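Local coordinates for protein hydrogenase maturation factor (Thermoanaerobacter tengcongensis, PDB 3VTH) that probably transfers the carbamoyl group of carbamoyl phosphate, with use of ATP, to the C-terminal cysteine of HypE during maturation of [NiFe]-hydrogenases, at residues Lys35-Lys39 with Val53-Asp59. Residues are numbered along the deposited sequence; the frame is centred on the assembly and turned at random.
Sequences KYNLK and VEGEEKD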
# COMPACT_ATOMS: atom_id res chain seq x y z
N LYS A 35 16.80 -29.49 21.90
CA LYS A 35 15.98 -30.66 21.60
C LYS A 35 16.81 -31.74 20.91
O LYS A 35 16.66 -32.93 21.20
CB LYS A 35 14.83 -30.26 20.68
CG LYS A 35 13.75 -31.31 20.51
CD LYS A 35 12.76 -30.84 19.44
CE LYS A 35 11.80 -31.96 19.04
NZ LYS A 35 11.00 -31.50 17.86
N TYR A 36 17.67 -31.32 19.99
CA TYR A 36 18.50 -32.25 19.24
C TYR A 36 19.93 -32.35 19.78
O TYR A 36 20.85 -32.76 19.08
CB TYR A 36 18.47 -31.89 17.74
CG TYR A 36 17.08 -31.99 17.15
CD1 TYR A 36 16.43 -33.22 17.07
CD2 TYR A 36 16.43 -30.86 16.67
CE1 TYR A 36 15.14 -33.32 16.53
CE2 TYR A 36 15.13 -30.95 16.13
CZ TYR A 36 14.51 -32.19 16.07
OH TYR A 36 13.25 -32.28 15.54
N ASN A 37 20.10 -31.96 21.04
CA ASN A 37 21.40 -32.09 21.71
C ASN A 37 22.57 -31.53 20.90
O ASN A 37 23.61 -32.18 20.77
CB ASN A 37 21.66 -33.55 22.11
CG ASN A 37 20.62 -34.07 23.08
OD1 ASN A 37 20.43 -33.51 24.16
ND2 ASN A 37 19.91 -35.13 22.69
N LEU A 38 22.39 -30.33 20.37
CA LEU A 38 23.45 -29.64 19.67
C LEU A 38 24.07 -28.57 20.55
O LEU A 38 23.41 -27.98 21.39
CB LEU A 38 22.93 -29.00 18.37
CG LEU A 38 22.23 -29.98 17.41
CD1 LEU A 38 21.67 -29.23 16.20
CD2 LEU A 38 23.17 -31.12 16.97
N LYS A 39 25.36 -28.33 20.35
CA LYS A 39 26.09 -27.30 21.07
C LYS A 39 26.47 -26.25 20.04
O LYS A 39 26.46 -26.52 18.83
CB LYS A 39 27.34 -27.92 21.73
CG LYS A 39 26.99 -28.86 22.88
CD LYS A 39 27.92 -30.06 22.91
CE LYS A 39 27.59 -31.03 24.07
NZ LYS A 39 26.15 -31.47 24.06
N VAL A 53 26.33 -24.95 14.85
CA VAL A 53 25.89 -26.13 15.61
C VAL A 53 26.91 -27.25 15.48
O VAL A 53 27.49 -27.43 14.40
CB VAL A 53 24.48 -26.64 15.19
CG1 VAL A 53 23.38 -25.73 15.76
CG2 VAL A 53 24.36 -26.74 13.66
N GLU A 54 27.13 -27.95 16.58
CA GLU A 54 28.00 -29.13 16.64
C GLU A 54 27.23 -30.25 17.30
O GLU A 54 26.62 -30.05 18.35
CB GLU A 54 29.27 -28.86 17.47
CG GLU A 54 29.98 -27.57 17.07
CD GLU A 54 31.34 -27.38 17.72
OE1 GLU A 54 32.14 -26.65 17.11
OE2 GLU A 54 31.61 -27.94 18.81
N GLY A 55 27.24 -31.41 16.65
CA GLY A 55 26.69 -32.65 17.23
C GLY A 55 26.72 -33.80 16.22
O GLY A 55 27.49 -33.77 15.26
N GLU A 56 25.88 -34.81 16.46
CA GLU A 56 25.70 -35.91 15.52
C GLU A 56 25.07 -35.39 14.24
O GLU A 56 24.20 -34.51 14.28
CB GLU A 56 24.82 -37.01 16.10
CG GLU A 56 25.40 -37.72 17.32
CD GLU A 56 26.52 -38.71 16.98
OE1 GLU A 56 27.22 -39.13 17.92
OE2 GLU A 56 26.70 -39.08 15.80
N GLU A 57 25.52 -35.93 13.11
CA GLU A 57 25.01 -35.53 11.79
C GLU A 57 23.49 -35.65 11.73
O GLU A 57 22.82 -34.78 11.19
CB GLU A 57 25.63 -36.39 10.69
CG GLU A 57 25.21 -35.99 9.27
CD GLU A 57 25.83 -36.86 8.19
OE1 GLU A 57 25.99 -36.37 7.05
OE2 GLU A 57 26.17 -38.04 8.47
N LYS A 58 22.96 -36.73 12.30
CA LYS A 58 21.52 -36.98 12.28
C LYS A 58 20.75 -35.88 13.03
O LYS A 58 19.67 -35.47 12.61
CB LYS A 58 21.19 -38.37 12.84
CG LYS A 58 21.57 -39.51 11.90
CD LYS A 58 21.17 -40.88 12.46
CE LYS A 58 21.52 -42.00 11.48
NZ LYS A 58 21.02 -43.35 11.91
N ASP A 59 21.32 -35.42 14.14
CA ASP A 59 20.70 -34.35 14.93
C ASP A 59 20.78 -32.99 14.22
O ASP A 59 19.81 -32.22 14.23
CB ASP A 59 21.32 -34.29 16.31
CG ASP A 59 20.91 -35.48 17.18
OD1 ASP A 59 19.77 -35.98 17.03
OD2 ASP A 59 21.74 -35.92 18.00
O HOH W 1 24.05 -34.45 18.72
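Leu38 meets Val53, Gly55 and Asp59 with the two branches of its isobutyl group. With CG anti to its own carbonyl carbon (chi1 -55°), the side chain is aimed at the other segment and its methyls part: CD1 lies 3.9 Å from Val53 CG1, whereas CD2 reaches the backbone of Gly55 and comes within 3.7 Å of Asp59 CB. Glycine suits position 55 because a beta carbon there would run into Leu38 CD2, and the backbone is extended in a way that residues with a side chain seldom adopt. An alanine in place of Leu38 would lose both branches and would probably open a gap between Val53 and the first turn of helix 57-69.

Tyr36 lies over that same turn. Its CB stands 4.0 Å from Asp59 CB, and its ring leads away from Asp59 toward Ala62 and Glu66, one face being covered near the rim by Lys35 CD. Asp59 turns its carboxylate to a water that donates to Asp59 OD2 and to Asn37 O and accepts from Glu56 N, so a single molecule ties the loop to the N-cap residue of the helix. Asn37 is the C-prime residue of the Schellman motif that ends helix 25-35; the position needs a positive phi, which asparagine tolerates better than most residues other than glycine.

Beyond it, Lys39 and Glu54 form an antiparallel hydrogen-bonded pair. Lys39 N gives a nearly straight bond of 2.9 Å to Glu54 O, in the carbonyl plane, and Glu54 N returns one of 2.7 Å to Lys39 O. Glu54 is buried, and its carboxylate accepts from the backbone N atoms of Lys88 and Tyr90.

The contact thus joins strands 39-45 and 48-55 in the acylphosphatase-like domain, whose βαββαβ order is that of the ferredoxin-like fold. Val53 and Gly55 continue the sheet to strand 10-17, while Phe63 of helix 57-69 packs against both Leu38 and Val53.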